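Local coordinates for protein acyl-coenzyme A oxidase acox-1.1 (Caenorhabditis elegans, PDB 5K3H) that catalyses the FAD-dependent desaturation of acyl-CoA thioesters to (2E)-enoyl-CoA, passing the electrons to O2 to give hydrogen peroxide, as the first step of peroxisomal beta-oxidation, at residues B[388-393]-B[537-542]; B[439-444]-B[530-535]; B[508-513]-B[522-527]. All coordinates share one frame; numbering follows the deposited sequence.

Overall arrangement
All three contacts share helix 520-553, which meets a different partner helix in each: helix 489-515 in contact 3, helix 437-456 in contact 2 and helix 382-408 in contact 1. The centres of contacts 1 and 2 are about 9 Å apart, and Ser388 OG lies 3.1 Å from Gln443 OE1, a probable hydrogen bond. Contact 3 is centred about 13 Å from contact 2 and about 22 Å from contact 1; Leu442 and Leu531 of contact 2 pack on Trp524 of contact 3. Contacts 1 and 2 hold residues of the ATP site shared between the dimer partners: Ser392 in contact 1, and Arg533, Ala534 and Ser535 in contact 2. Contacts 2 and 3 also touch the second subunit.

Contact 1. Residues B[388-393]-B[537-542]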
ATOM      1  N   SER B 388     -19.063  11.807  -6.165  1.00 35.14           N
ATOM      2  CA  SER B 388     -18.334  10.773  -6.896  1.00 35.82           C
ATOM      3  C   SER B 388     -16.836  11.036  -6.848  1.00 33.62           C
ATOM      4  O   SER B 388     -16.039  10.110  -6.657  1.00 35.58           O
ATOM      5  CB  SER B 388     -18.793  10.723  -8.357  1.00 38.39           C
ATOM      6  OG  SER B 388     -20.185  10.955  -8.466  1.00 44.52           O
ATOM      7  N   GLY B 389     -16.437  12.290  -7.052  1.00 27.34           N
ATOM      8  CA  GLY B 389     -15.035  12.639  -6.938  1.00 26.50           C
ATOM      9  C   GLY B 389     -14.527  12.513  -5.520  1.00 27.12           C
ATOM     10  O   GLY B 389     -13.425  12.012  -5.293  1.00 30.10           O
ATOM     11  N   LEU B 390     -15.335  12.921  -4.541  1.00 27.20           N
ATOM     12  CA  LEU B 390     -14.879  12.874  -3.158  1.00 27.01           C
ATOM     13  C   LEU B 390     -14.478  11.464  -2.756  1.00 28.81           C
ATOM     14  O   LEU B 390     -13.366  11.250  -2.253  1.00 27.78           O
ATOM     15  CB  LEU B 390     -15.958  13.402  -2.220  1.00 26.00           C
ATOM     16  CG  LEU B 390     -16.048  14.908  -2.071  1.00 24.30           C
ATOM     17  CD1 LEU B 390     -17.311  15.218  -1.294  1.00 23.93           C
ATOM     18  CD2 LEU B 390     -14.818  15.430  -1.348  1.00 23.93           C
ATOM     19  N   LYS B 391     -15.364  10.485  -2.978  1.00 27.47           N
ATOM     20  CA  LYS B 391     -15.025   9.101  -2.660  1.00 30.30           C
ATOM     21  C   LYS B 391     -13.694   8.686  -3.284  1.00 28.41           C
ATOM     22  O   LYS B 391     -12.838   8.095  -2.614  1.00 29.25           O
ATOM     23  CB  LYS B 391     -16.138   8.167  -3.124  1.00 36.14           C
ATOM     24  CG  LYS B 391     -17.309   8.060  -2.178  1.00 44.16           C
ATOM     25  CD  LYS B 391     -18.403   7.190  -2.820  1.00 50.47           C
ATOM     26  CE  LYS B 391     -19.781   7.424  -2.193  1.00 53.51           C
ATOM     27  NZ  LYS B 391     -20.756   7.989  -3.189  1.00 57.18           N
ATOM     28  N   SER B 392     -13.496   8.994  -4.564  1.00 29.78           N
ATOM     29  CA  SER B 392     -12.275   8.563  -5.241  1.00 29.22           C
ATOM     30  C   SER B 392     -11.039   9.234  -4.642  1.00 26.67           C
ATOM     31  O   SER B 392     -10.046   8.563  -4.331  1.00 26.65           O
ATOM     32  CB  SER B 392     -12.382   8.847  -6.736  1.00 30.98           C
ATOM     33  OG  SER B 392     -11.171   8.531  -7.394  1.00 31.84           O
ATOM     34  N   VAL B 393     -11.073  10.562  -4.488  1.00 24.98           N
ATOM     35  CA  VAL B 393      -9.885  11.298  -4.055  1.00 23.81           C
ATOM     36  C   VAL B 393      -9.608  11.050  -2.572  1.00 23.70           C
ATOM     37  O   VAL B 393      -8.452  10.890  -2.157  1.00 22.79           O
ATOM     38  CB  VAL B 393     -10.039  12.803  -4.362  1.00 23.26           C
ATOM     39  CG1 VAL B 393      -8.918  13.630  -3.689  1.00 22.89           C
ATOM     40  CG2 VAL B 393     -10.084  13.036  -5.845  1.00 23.06           C
ATOM     41  N   LEU B 537      -8.665  17.869  -9.499  1.00 20.69           N
ATOM     42  CA  LEU B 537      -8.378  19.238  -9.081  1.00 20.05           C
ATOM     43  C   LEU B 537      -9.636  19.913  -8.545  1.00 18.80           C
ATOM     44  O   LEU B 537      -9.595  20.628  -7.543  1.00 18.98           O
ATOM     45  CB  LEU B 537      -7.771  20.019 -10.249  1.00 19.95           C
ATOM     46  CG  LEU B 537      -6.371  19.571 -10.704  1.00 20.25           C
ATOM     47  CD1 LEU B 537      -6.004  20.213 -12.013  1.00 19.96           C
ATOM     48  CD2 LEU B 537      -5.313  19.910  -9.641  1.00 20.37           C
ATOM     49  N   HIS B 538     -10.768  19.671  -9.190  1.00 20.54           N
ATOM     50  CA  HIS B 538     -12.026  20.238  -8.727  1.00 19.83           C
ATOM     51  C   HIS B 538     -12.379  19.711  -7.341  1.00 19.88           C
ATOM     52  O   HIS B 538     -12.766  20.481  -6.445  1.00 19.06           O
ATOM     53  CB  HIS B 538     -13.101  19.907  -9.759  1.00 19.67           C
ATOM     54  CG  HIS B 538     -14.489  20.228  -9.318  1.00 19.64           C
ATOM     55  ND1 HIS B 538     -15.036  21.489  -9.453  1.00 19.54           N
ATOM     56  CD2 HIS B 538     -15.461  19.441  -8.792  1.00 19.28           C
ATOM     57  CE1 HIS B 538     -16.280  21.468  -9.006  1.00 19.58           C
ATOM     58  NE2 HIS B 538     -16.563  20.238  -8.606  1.00 19.57           N
ATOM     59  N   THR B 539     -12.197  18.398  -7.135  1.00 20.34           N
ATOM     60  CA  THR B 539     -12.517  17.783  -5.855  1.00 20.48           C
ATOM     61  C   THR B 539     -11.586  18.295  -4.757  1.00 20.12           C
ATOM     62  O   THR B 539     -12.046  18.647  -3.667  1.00 19.60           O
ATOM     63  CB  THR B 539     -12.431  16.256  -5.988  1.00 20.91           C
ATOM     64  OG1 THR B 539     -13.324  15.818  -7.023  1.00 20.95           O
ATOM     65  CG2 THR B 539     -12.806  15.579  -4.679  1.00 20.72           C
ATOM     66  N   ARG B 540     -10.281  18.386  -5.051  1.00 19.98           N
ATOM     67  CA  ARG B 540      -9.328  18.944  -4.094  1.00 19.73           C
ATOM     68  C   ARG B 540      -9.635  20.411  -3.792  1.00 19.93           C
ATOM     69  O   ARG B 540      -9.457  20.866  -2.653  1.00 19.50           O
ATOM     70  CB  ARG B 540      -7.894  18.764  -4.605  1.00 19.55           C
ATOM     71  CG  ARG B 540      -7.508  17.286  -4.727  1.00 20.26           C
ATOM     72  CD  ARG B 540      -6.177  17.038  -5.411  1.00 20.55           C
ATOM     73  NE  ARG B 540      -5.037  17.345  -4.558  1.00 20.80           N
ATOM     74  CZ  ARG B 540      -3.778  17.048  -4.862  1.00 21.55           C
ATOM     75  NH1 ARG B 540      -3.495  16.436  -5.994  1.00 21.57           N
ATOM     76  NH2 ARG B 540      -2.796  17.354  -4.038  1.00 22.80           N
ATOM     77  N   LEU B 541     -10.067  21.177  -4.796  1.00 19.26           N
ATOM     78  CA  LEU B 541     -10.448  22.564  -4.535  1.00 19.69           C
ATOM     79  C   LEU B 541     -11.601  22.648  -3.536  1.00 20.08           C
ATOM     80  O   LEU B 541     -11.581  23.482  -2.621  1.00 19.66           O
ATOM     81  CB  LEU B 541     -10.811  23.263  -5.844  1.00 19.99           C
ATOM     82  CG  LEU B 541     -11.669  24.526  -5.725  1.00 20.06           C
ATOM     83  CD1 LEU B 541     -10.887  25.658  -5.036  1.00 20.19           C
ATOM     84  CD2 LEU B 541     -12.150  24.941  -7.110  1.00 20.35           C
ATOM     85  N   PHE B 542     -12.618  21.787  -3.696  1.00 20.62           N
ATOM     86  CA  PHE B 542     -13.732  21.748  -2.748  1.00 22.25           C
ATOM     87  C   PHE B 542     -13.251  21.471  -1.333  1.00 22.08           C
ATOM     88  O   PHE B 542     -13.706  22.102  -0.378  1.00 23.37           O
ATOM     89  CB  PHE B 542     -14.755  20.685  -3.133  1.00 23.82           C
ATOM     90  CG  PHE B 542     -15.885  20.581  -2.140  1.00 25.74           C
ATOM     91  CD1 PHE B 542     -16.948  21.472  -2.188  1.00 26.76           C
ATOM     92  CD2 PHE B 542     -15.855  19.636  -1.121  1.00 27.11           C
ATOM     93  CE1 PHE B 542     -17.976  21.390  -1.274  1.00 26.87           C
ATOM     94  CE2 PHE B 542     -16.886  19.552  -0.193  1.00 26.94           C
ATOM     95  CZ  PHE B 542     -17.948  20.424  -0.270  1.00 27.23           C
TER
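Gly389 and Thr539 mark the crossing of helical segments 388-393 and 537-542, whose axes pass 9.2 Å apart at 89° and bring the CA atoms of these two residues to 5.8 Å. Having no side chain, Gly389 lets Thr539 lie directly on the backbone of the other helix: Thr539 OG1 is 3.6 Å from Gly389 CA, and Thr539 CG2 is 3.7 Å from Leu390 N. The first torsion of Thr539 (chi1 -57°) turns the hydroxyl back beside its own backbone N, where OG1 bonds to Ser535 O one turn earlier, and points the methyl at Leu390 and Val393. Val393 meets that methyl tip to tip, CG2 to Thr539 CG2 at 3.9 Å. Its other branch, CG1, touches Arg540 CG at 4.1 Å; here the arginine offers only its aliphatic stem, since the guanidinium group forms salt bridges with Glu574 and Asp577. On the other flank, Leu390 CD2 lies against the Thr539 methyl and, more loosely, approaches Phe542 CD2 obliquely at 4.3 Å. With Leu390, Val393 and Phe542 around the crossing, a helix of the C-alpha1 region packs almost at right angles on one of the later helical region, beside the ATP-site residues Ser392 and Arg536.

Contact 2. Residues B[439-444]-B[530-535]; sequences VMLLQL and ELNRAS
Ser535 and Leu441 make the polar meeting of the two helices: Ser535 OG lies 3.1 Å from Leu441 O across the contact and also 3.1 Å from Leu531 O in its own helix. The hydroxyl has one proton for these two carbonyls, and the geometry is compatible with a bond to either. Its position beside the backbone N (chi1 -52°) puts OG near both. A serine suits the place because it is short as well as polar. Leu444 packs down on it: CD2 comes nearest to Ser535 O, at 3.3 Å, and also lies against Ser535 CB, which Leu441 CD2 touches as well.

At the other end Asn532 lies across two leucines at about a right angle. Its OD1 is 3.5 Å from Leu441 CB and sits tightly against Leu442, 3.1 Å from CD2, so the amide is bordered by hydrocarbon on this side. Leu442 CD2 also makes a looser contact with Leu531 CB at 4.2 Å.

The helices cross at 82° with axes 8.4 Å apart, joining the C-alpha1 region of the acyl-CoA oxidase fold to its final helical region; the close spacing fits the small Ser535 between the leucines. Arg533, Ala534 and Ser535 belong to the ATP site shared between subunits.

Further out, helix 382-408 backs the leucines: Leu444 packs on its Ala385, and Leu441 on Ser392, another ATP-site residue. On the far side of segment 530-535, Arg533 NH1 forms a salt bridge with Glu530 OE2 at 2.6 Å. The glutamate carboxylate is further held by Gln502 and by Tyr601 of the second subunit, while Asn532 packs on Thr339 of that subunit.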
ATOM      1  N   VAL B 439     -14.450   5.017 -12.641  1.00 43.81           N
ATOM      2  CA  VAL B 439     -15.777   5.429 -13.112  1.00 45.87           C
ATOM      3  C   VAL B 439     -16.342   6.554 -12.243  1.00 46.16           C
ATOM      4  O   VAL B 439     -17.128   7.375 -12.732  1.00 45.38           O
ATOM      5  CB  VAL B 439     -16.755   4.234 -13.241  1.00 46.99           C
ATOM      6  CG1 VAL B 439     -16.145   3.157 -14.164  1.00 47.51           C
ATOM      7  CG2 VAL B 439     -17.199   3.681 -11.880  1.00 43.62           C
ATOM      8  N   MET B 440     -15.981   6.607 -10.950  1.00 41.31           N
ATOM      9  CA  MET B 440     -16.437   7.732 -10.144  1.00 41.02           C
ATOM     10  C   MET B 440     -15.858   9.046 -10.667  1.00 30.96           C
ATOM     11  O   MET B 440     -16.581  10.054 -10.753  1.00 30.71           O
ATOM     12  CB  MET B 440     -16.094   7.541  -8.667  1.00 51.94           C
ATOM     13  CG  MET B 440     -16.799   6.387  -7.985  1.00 59.86           C
ATOM     14  SD  MET B 440     -16.335   6.220  -6.237  1.00 79.82           S
ATOM     15  CE  MET B 440     -14.811   5.269  -6.225  1.00 78.75           C
ATOM     16  N   LEU B 441     -14.569   9.060 -11.041  1.00 32.72           N
ATOM     17  CA  LEU B 441     -13.984  10.310 -11.519  1.00 32.11           C
ATOM     18  C   LEU B 441     -14.528  10.696 -12.883  1.00 35.43           C
ATOM     19  O   LEU B 441     -14.784  11.879 -13.137  1.00 34.04           O
ATOM     20  CB  LEU B 441     -12.460  10.232 -11.595  1.00 29.37           C
ATOM     21  CG  LEU B 441     -11.715  10.277 -10.280  1.00 28.71           C
ATOM     22  CD1 LEU B 441     -10.259   9.996 -10.562  1.00 28.67           C
ATOM     23  CD2 LEU B 441     -11.919  11.613  -9.569  1.00 29.65           C
ATOM     24  N   LEU B 442     -14.722   9.724 -13.775  1.00 32.76           N
ATOM     25  CA  LEU B 442     -15.226  10.068 -15.101  1.00 34.22           C
ATOM     26  C   LEU B 442     -16.720  10.442 -15.066  1.00 32.37           C
ATOM     27  O   LEU B 442     -17.190  11.172 -15.948  1.00 33.49           O
ATOM     28  CB  LEU B 442     -14.886   8.917 -16.068  1.00 35.81           C
ATOM     29  CG  LEU B 442     -13.415   8.847 -16.572  1.00 35.53           C
ATOM     30  CD1 LEU B 442     -13.114   7.588 -17.355  1.00 35.34           C
ATOM     31  CD2 LEU B 442     -13.076  10.026 -17.458  1.00 31.25           C
ATOM     32  N   GLN B 443     -17.460  10.015 -14.040  1.00 33.69           N
ATOM     33  CA  GLN B 443     -18.802  10.547 -13.832  1.00 32.78           C
ATOM     34  C   GLN B 443     -18.773  12.039 -13.471  1.00 29.16           C
ATOM     35  O   GLN B 443     -19.600  12.820 -13.959  1.00 31.83           O
ATOM     36  CB  GLN B 443     -19.489   9.751 -12.738  1.00 38.49           C
ATOM     37  CG  GLN B 443     -20.838  10.277 -12.325  1.00 47.26           C
ATOM     38  CD  GLN B 443     -21.540   9.273 -11.460  1.00 57.46           C
ATOM     39  OE1 GLN B 443     -22.181   9.624 -10.462  1.00 65.22           O
ATOM     40  NE2 GLN B 443     -21.396   7.995 -11.816  1.00 59.27           N
ATOM     41  N   LEU B 444     -17.848  12.456 -12.598  1.00 30.67           N
ATOM     42  CA  LEU B 444     -17.643  13.886 -12.375  1.00 27.85           C
ATOM     43  C   LEU B 444     -17.152  14.573 -13.645  1.00 26.99           C
ATOM     44  O   LEU B 444     -17.534  15.714 -13.934  1.00 23.57           O
ATOM     45  CB  LEU B 444     -16.662  14.104 -11.214  1.00 27.08           C
ATOM     46  CG  LEU B 444     -16.135  15.513 -10.885  1.00 27.71           C
ATOM     47  CD1 LEU B 444     -17.255  16.523 -10.692  1.00 25.51           C
ATOM     48  CD2 LEU B 444     -15.265  15.448  -9.632  1.00 27.62           C
ATOM     49  N   GLU B 530      -6.661  13.188 -19.152  1.00 22.60           N
ATOM     50  CA  GLU B 530      -6.764  14.623 -18.899  1.00 23.50           C
ATOM     51  C   GLU B 530      -8.081  14.964 -18.216  1.00 24.35           C
ATOM     52  O   GLU B 530      -8.133  15.882 -17.397  1.00 24.31           O
ATOM     53  CB  GLU B 530      -6.630  15.411 -20.217  1.00 23.28           C
ATOM     54  CG  GLU B 530      -5.267  15.278 -20.913  1.00 24.02           C
ATOM     55  CD  GLU B 530      -4.112  15.922 -20.150  1.00 25.87           C
ATOM     56  OE1 GLU B 530      -4.281  17.038 -19.656  1.00 28.08           O
ATOM     57  OE2 GLU B 530      -3.023  15.328 -20.044  1.00 28.20           O
ATOM     58  N   LEU B 531      -9.157  14.253 -18.555  1.00 21.43           N
ATOM     59  CA  LEU B 531     -10.455  14.544 -17.960  1.00 22.25           C
ATOM     60  C   LEU B 531     -10.474  14.189 -16.483  1.00 22.35           C
ATOM     61  O   LEU B 531     -11.088  14.895 -15.683  1.00 22.57           O
ATOM     62  CB  LEU B 531     -11.552  13.783 -18.705  1.00 23.42           C
ATOM     63  CG  LEU B 531     -11.889  14.175 -20.155  1.00 23.78           C
ATOM     64  CD1 LEU B 531     -12.702  13.062 -20.862  1.00 25.14           C
ATOM     65  CD2 LEU B 531     -12.636  15.514 -20.186  1.00 23.46           C
ATOM     66  N   ASN B 532      -9.807  13.096 -16.100  1.00 24.65           N
ATOM     67  CA  ASN B 532      -9.747  12.725 -14.688  1.00 24.30           C
ATOM     68  C   ASN B 532      -8.919  13.702 -13.873  1.00 23.77           C
ATOM     69  O   ASN B 532      -9.249  13.978 -12.711  1.00 23.73           O
ATOM     70  CB  ASN B 532      -9.167  11.328 -14.520  1.00 23.82           C
ATOM     71  CG  ASN B 532     -10.187  10.271 -14.686  1.00 23.43           C
ATOM     72  OD1 ASN B 532     -11.363  10.554 -14.905  1.00 22.79           O
ATOM     73  ND2 ASN B 532      -9.767   9.036 -14.524  1.00 24.05           N
ATOM     74  N   ARG B 533      -7.815  14.199 -14.447  1.00 19.47           N
ATOM     75  CA  ARG B 533      -7.023  15.218 -13.769  1.00 19.83           C
ATOM     76  C   ARG B 533      -7.892  16.404 -13.369  1.00 19.58           C
ATOM     77  O   ARG B 533      -7.762  16.937 -12.259  1.00 20.56           O
ATOM     78  CB  ARG B 533      -5.866  15.664 -14.668  1.00 21.38           C
ATOM     79  CG  ARG B 533      -4.759  14.628 -14.805  1.00 23.12           C
ATOM     80  CD  ARG B 533      -3.652  15.010 -15.812  1.00 27.43           C
ATOM     81  NE  ARG B 533      -2.604  13.981 -15.784  1.00 31.21           N
ATOM     82  CZ  ARG B 533      -1.745  13.727 -16.762  1.00 36.38           C
ATOM     83  NH1 ARG B 533      -1.782  14.435 -17.885  1.00 43.77           N
ATOM     84  NH2 ARG B 533      -0.854  12.753 -16.622  1.00 44.04           N
ATOM     85  N   ALA B 534      -8.802  16.814 -14.257  1.00 20.94           N
ATOM     86  CA  ALA B 534      -9.696  17.924 -13.962  1.00 19.98           C
ATOM     87  C   ALA B 534     -10.640  17.595 -12.812  1.00 20.30           C
ATOM     88  O   ALA B 534     -10.924  18.454 -11.962  1.00 20.67           O
ATOM     89  CB  ALA B 534     -10.486  18.275 -15.210  1.00 19.69           C
ATOM     90  N   SER B 535     -11.165  16.365 -12.792  1.00 20.78           N
ATOM     91  CA  SER B 535     -12.102  15.969 -11.747  1.00 20.76           C
ATOM     92  C   SER B 535     -11.432  15.985 -10.378  1.00 21.18           C
ATOM     93  O   SER B 535     -12.054  16.360  -9.373  1.00 21.39           O
ATOM     94  CB  SER B 535     -12.666  14.580 -12.061  1.00 20.96           C
ATOM     95  OG  SER B 535     -13.186  14.517 -13.377  1.00 20.94           O
TER

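Contact 3. Residues B[508-513]-B[522-527]; sequences NKFFGL and IAWNKS
Phe510 lies against the turn that carries Ala523 and Trp524, where two helices run roughly antiparallel at 143° with axes 8.5 Å apart. With CG anti to the backbone N (chi1 172°), the ring reaches across the gap; its edge meets the opposite backbone, with CD1 3.5 Å from Ala523 C, and the same CD1 is 3.7 Å from Ala523 CB. The small methyl of Ala523 admits the ring this closely. Over one face of Phe510 stands the edge of Trp524, with CE3 above the ring centre: a T-shaped pair with planes at 89° and centroids 5.2 Å apart. Arg446 makes a cation-pi contact with the same indole.

Leu513 adds a second apolar patch, CB lying 3.9 Å from Ala523 CB, and its side chain crosses that of Lys526 at about a right angle, CD1 against CB; the Lys526 amine pairs with Glu518. The Ser527 hydroxyl, set among Lys509, Phe510 and Leu513, is satisfied by Ala523 O of its own segment, at 2.8 Å. Extended Lys509 passes Ser527 and gives its NZ to Lys526 O at 3.1 Å. Beside the aromatic and aliphatic centre, that one carbonyl thus links the two helices through Lys509 and reaches the second subunit through its Gln338 NE2.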
ATOM      1  N   ASN B 508     -11.895  20.920 -24.101  1.00 26.39           N
ATOM      2  CA  ASN B 508     -11.581  21.314 -25.468  1.00 25.86           C
ATOM      3  C   ASN B 508     -10.823  20.225 -26.209  1.00 26.13           C
ATOM      4  O   ASN B 508     -10.964  20.111 -27.434  1.00 24.82           O
ATOM      5  CB  ASN B 508     -10.787  22.613 -25.489  1.00 26.04           C
ATOM      6  CG  ASN B 508     -11.664  23.804 -25.241  1.00 26.57           C
ATOM      7  OD1 ASN B 508     -12.862  23.761 -25.536  1.00 27.68           O
ATOM      8  ND2 ASN B 508     -11.089  24.879 -24.726  1.00 26.35           N
ATOM      9  N   LYS B 509     -10.022  19.418 -25.502  1.00 24.69           N
ATOM     10  CA  LYS B 509      -9.398  18.269 -26.162  1.00 25.16           C
ATOM     11  C   LYS B 509     -10.466  17.298 -26.660  1.00 25.11           C
ATOM     12  O   LYS B 509     -10.411  16.820 -27.799  1.00 25.58           O
ATOM     13  CB  LYS B 509      -8.422  17.561 -25.220  1.00 25.62           C
ATOM     14  CG  LYS B 509      -7.820  16.302 -25.851  1.00 26.34           C
ATOM     15  CD  LYS B 509      -6.916  15.524 -24.887  1.00 27.20           C
ATOM     16  CE  LYS B 509      -6.218  14.363 -25.609  1.00 27.60           C
ATOM     17  NZ  LYS B 509      -5.249  13.653 -24.712  1.00 28.11           N
ATOM     18  N   PHE B 510     -11.445  16.998 -25.803  1.00 25.75           N
ATOM     19  CA  PHE B 510     -12.570  16.153 -26.184  1.00 26.22           C
ATOM     20  C   PHE B 510     -13.369  16.789 -27.326  1.00 27.18           C
ATOM     21  O   PHE B 510     -13.593  16.160 -28.366  1.00 27.35           O
ATOM     22  CB  PHE B 510     -13.430  15.907 -24.936  1.00 25.41           C
ATOM     23  CG  PHE B 510     -14.723  15.204 -25.195  1.00 25.19           C
ATOM     24  CD1 PHE B 510     -14.753  13.984 -25.857  1.00 25.84           C
ATOM     25  CD2 PHE B 510     -15.912  15.748 -24.750  1.00 25.09           C
ATOM     26  CE1 PHE B 510     -15.955  13.328 -26.075  1.00 25.86           C
ATOM     27  CE2 PHE B 510     -17.102  15.106 -24.967  1.00 25.84           C
ATOM     28  CZ  PHE B 510     -17.126  13.897 -25.632  1.00 25.50           C
ATOM     29  N   PHE B 511     -13.798  18.044 -27.148  1.00 27.22           N
ATOM     30  CA  PHE B 511     -14.524  18.744 -28.204  1.00 29.02           C
ATOM     31  C   PHE B 511     -13.709  18.802 -29.491  1.00 30.72           C
ATOM     32  O   PHE B 511     -14.237  18.556 -30.581  1.00 33.90           O
ATOM     33  CB  PHE B 511     -14.856  20.170 -27.772  1.00 27.69           C
ATOM     34  CG  PHE B 511     -15.718  20.272 -26.539  1.00 27.21           C
ATOM     35  CD1 PHE B 511     -16.681  19.319 -26.253  1.00 26.68           C
ATOM     36  CD2 PHE B 511     -15.549  21.342 -25.656  1.00 26.82           C
ATOM     37  CE1 PHE B 511     -17.470  19.433 -25.110  1.00 26.67           C
ATOM     38  CE2 PHE B 511     -16.328  21.462 -24.516  1.00 26.82           C
ATOM     39  CZ  PHE B 511     -17.295  20.506 -24.242  1.00 26.60           C
ATOM     40  N   GLY B 512     -12.411  19.102 -29.388  1.00 30.50           N
ATOM     41  CA  GLY B 512     -11.618  19.275 -30.595  1.00 31.17           C
ATOM     42  C   GLY B 512     -11.531  18.021 -31.439  1.00 32.57           C
ATOM     43  O   GLY B 512     -11.618  18.087 -32.664  1.00 34.51           O
ATOM     44  N   LEU B 513     -11.358  16.859 -30.798  1.00 31.16           N
ATOM     45  CA  LEU B 513     -11.273  15.591 -31.521  1.00 32.33           C
ATOM     46  C   LEU B 513     -12.578  15.267 -32.239  1.00 32.99           C
ATOM     47  O   LEU B 513     -12.563  14.718 -33.348  1.00 32.02           O
ATOM     48  CB  LEU B 513     -10.891  14.452 -30.572  1.00 32.88           C
ATOM     49  CG  LEU B 513      -9.426  14.443 -30.128  1.00 33.11           C
ATOM     50  CD1 LEU B 513      -9.232  13.500 -28.944  1.00 33.04           C
ATOM     51  CD2 LEU B 513      -8.510  14.071 -31.251  1.00 32.35           C
ATOM     52  N   ILE B 522     -14.869   7.584 -28.573  1.00 27.63           N
ATOM     53  CA  ILE B 522     -13.432   7.445 -28.764  1.00 27.02           C
ATOM     54  C   ILE B 522     -12.717   8.741 -28.414  1.00 26.47           C
ATOM     55  O   ILE B 522     -11.605   8.726 -27.867  1.00 25.94           O
ATOM     56  CB  ILE B 522     -13.145   6.991 -30.208  1.00 27.42           C
ATOM     57  CG1 ILE B 522     -13.588   5.542 -30.383  1.00 28.79           C
ATOM     58  CG2 ILE B 522     -11.689   7.156 -30.569  1.00 26.95           C
ATOM     59  CD1 ILE B 522     -13.299   4.996 -31.734  1.00 30.50           C
ATOM     60  N   ALA B 523     -13.320   9.875 -28.776  1.00 26.13           N
ATOM     61  CA  ALA B 523     -12.794  11.164 -28.355  1.00 26.23           C
ATOM     62  C   ALA B 523     -12.752  11.257 -26.835  1.00 26.61           C
ATOM     63  O   ALA B 523     -11.783  11.771 -26.263  1.00 27.02           O
ATOM     64  CB  ALA B 523     -13.644  12.285 -28.940  1.00 26.18           C
ATOM     65  N   TRP B 524     -13.793  10.755 -26.167  1.00 25.52           N
ATOM     66  CA  TRP B 524     -13.798  10.730 -24.711  1.00 26.46           C
ATOM     67  C   TRP B 524     -12.666   9.866 -24.180  1.00 26.14           C
ATOM     68  O   TRP B 524     -11.903  10.290 -23.304  1.00 27.72           O
ATOM     69  CB  TRP B 524     -15.133  10.215 -24.202  1.00 26.33           C
ATOM     70  CG  TRP B 524     -15.213  10.215 -22.722  1.00 26.49           C
ATOM     71  CD1 TRP B 524     -14.893   9.180 -21.886  1.00 27.44           C
ATOM     72  CD2 TRP B 524     -15.671  11.284 -21.885  1.00 27.45           C
ATOM     73  NE1 TRP B 524     -15.100   9.551 -20.578  1.00 27.91           N
ATOM     74  CE2 TRP B 524     -15.585  10.835 -20.550  1.00 27.77           C
ATOM     75  CE3 TRP B 524     -16.119  12.585 -22.130  1.00 28.00           C
ATOM     76  CZ2 TRP B 524     -15.949  11.633 -19.475  1.00 27.38           C
ATOM     77  CZ3 TRP B 524     -16.479  13.372 -21.061  1.00 27.76           C
ATOM     78  CH2 TRP B 524     -16.395  12.898 -19.755  1.00 27.98           C
ATOM     79  N   ASN B 525     -12.546   8.639 -24.701  1.00 24.20           N
ATOM     80  CA  ASN B 525     -11.462   7.753 -24.281  1.00 23.52           C
ATOM     81  C   ASN B 525     -10.089   8.368 -24.542  1.00 23.91           C
ATOM     82  O   ASN B 525      -9.186   8.268 -23.707  1.00 24.31           O
ATOM     83  CB  ASN B 525     -11.576   6.411 -24.997  1.00 23.32           C
ATOM     84  CG  ASN B 525     -10.566   5.398 -24.484  1.00 24.37           C
ATOM     85  OD1 ASN B 525     -10.198   5.408 -23.297  1.00 23.23           O
ATOM     86  ND2 ASN B 525     -10.102   4.521 -25.375  1.00 25.97           N
ATOM     87  N   LYS B 526      -9.900   8.979 -25.708  1.00 24.88           N
ATOM     88  CA  LYS B 526      -8.599   9.554 -26.007  1.00 26.15           C
ATOM     89  C   LYS B 526      -8.268  10.735 -25.112  1.00 24.22           C
ATOM     90  O   LYS B 526      -7.102  11.134 -25.072  1.00 22.14           O
ATOM     91  CB  LYS B 526      -8.522   9.983 -27.472  1.00 28.43           C
ATOM     92  CG  LYS B 526      -8.375   8.847 -28.463  1.00 30.27           C
ATOM     93  CD  LYS B 526      -8.083   9.397 -29.839  1.00 32.72           C
ATOM     94  CE  LYS B 526      -7.834   8.275 -30.832  1.00 37.00           C
ATOM     95  NZ  LYS B 526      -7.455   8.807 -32.191  1.00 39.60           N
ATOM     96  N   SER B 527      -9.256  11.279 -24.389  1.00 24.90           N
ATOM     97  CA  SER B 527      -9.088  12.421 -23.499  1.00 23.43           C
ATOM     98  C   SER B 527      -9.168  12.060 -22.025  1.00 22.71           C
ATOM     99  O   SER B 527      -8.996  12.949 -21.181  1.00 21.51           O
ATOM    100  CB  SER B 527     -10.175  13.456 -23.787  1.00 23.50           C
ATOM    101  OG  SER B 527     -10.206  13.808 -25.150  1.00 23.10           O
TER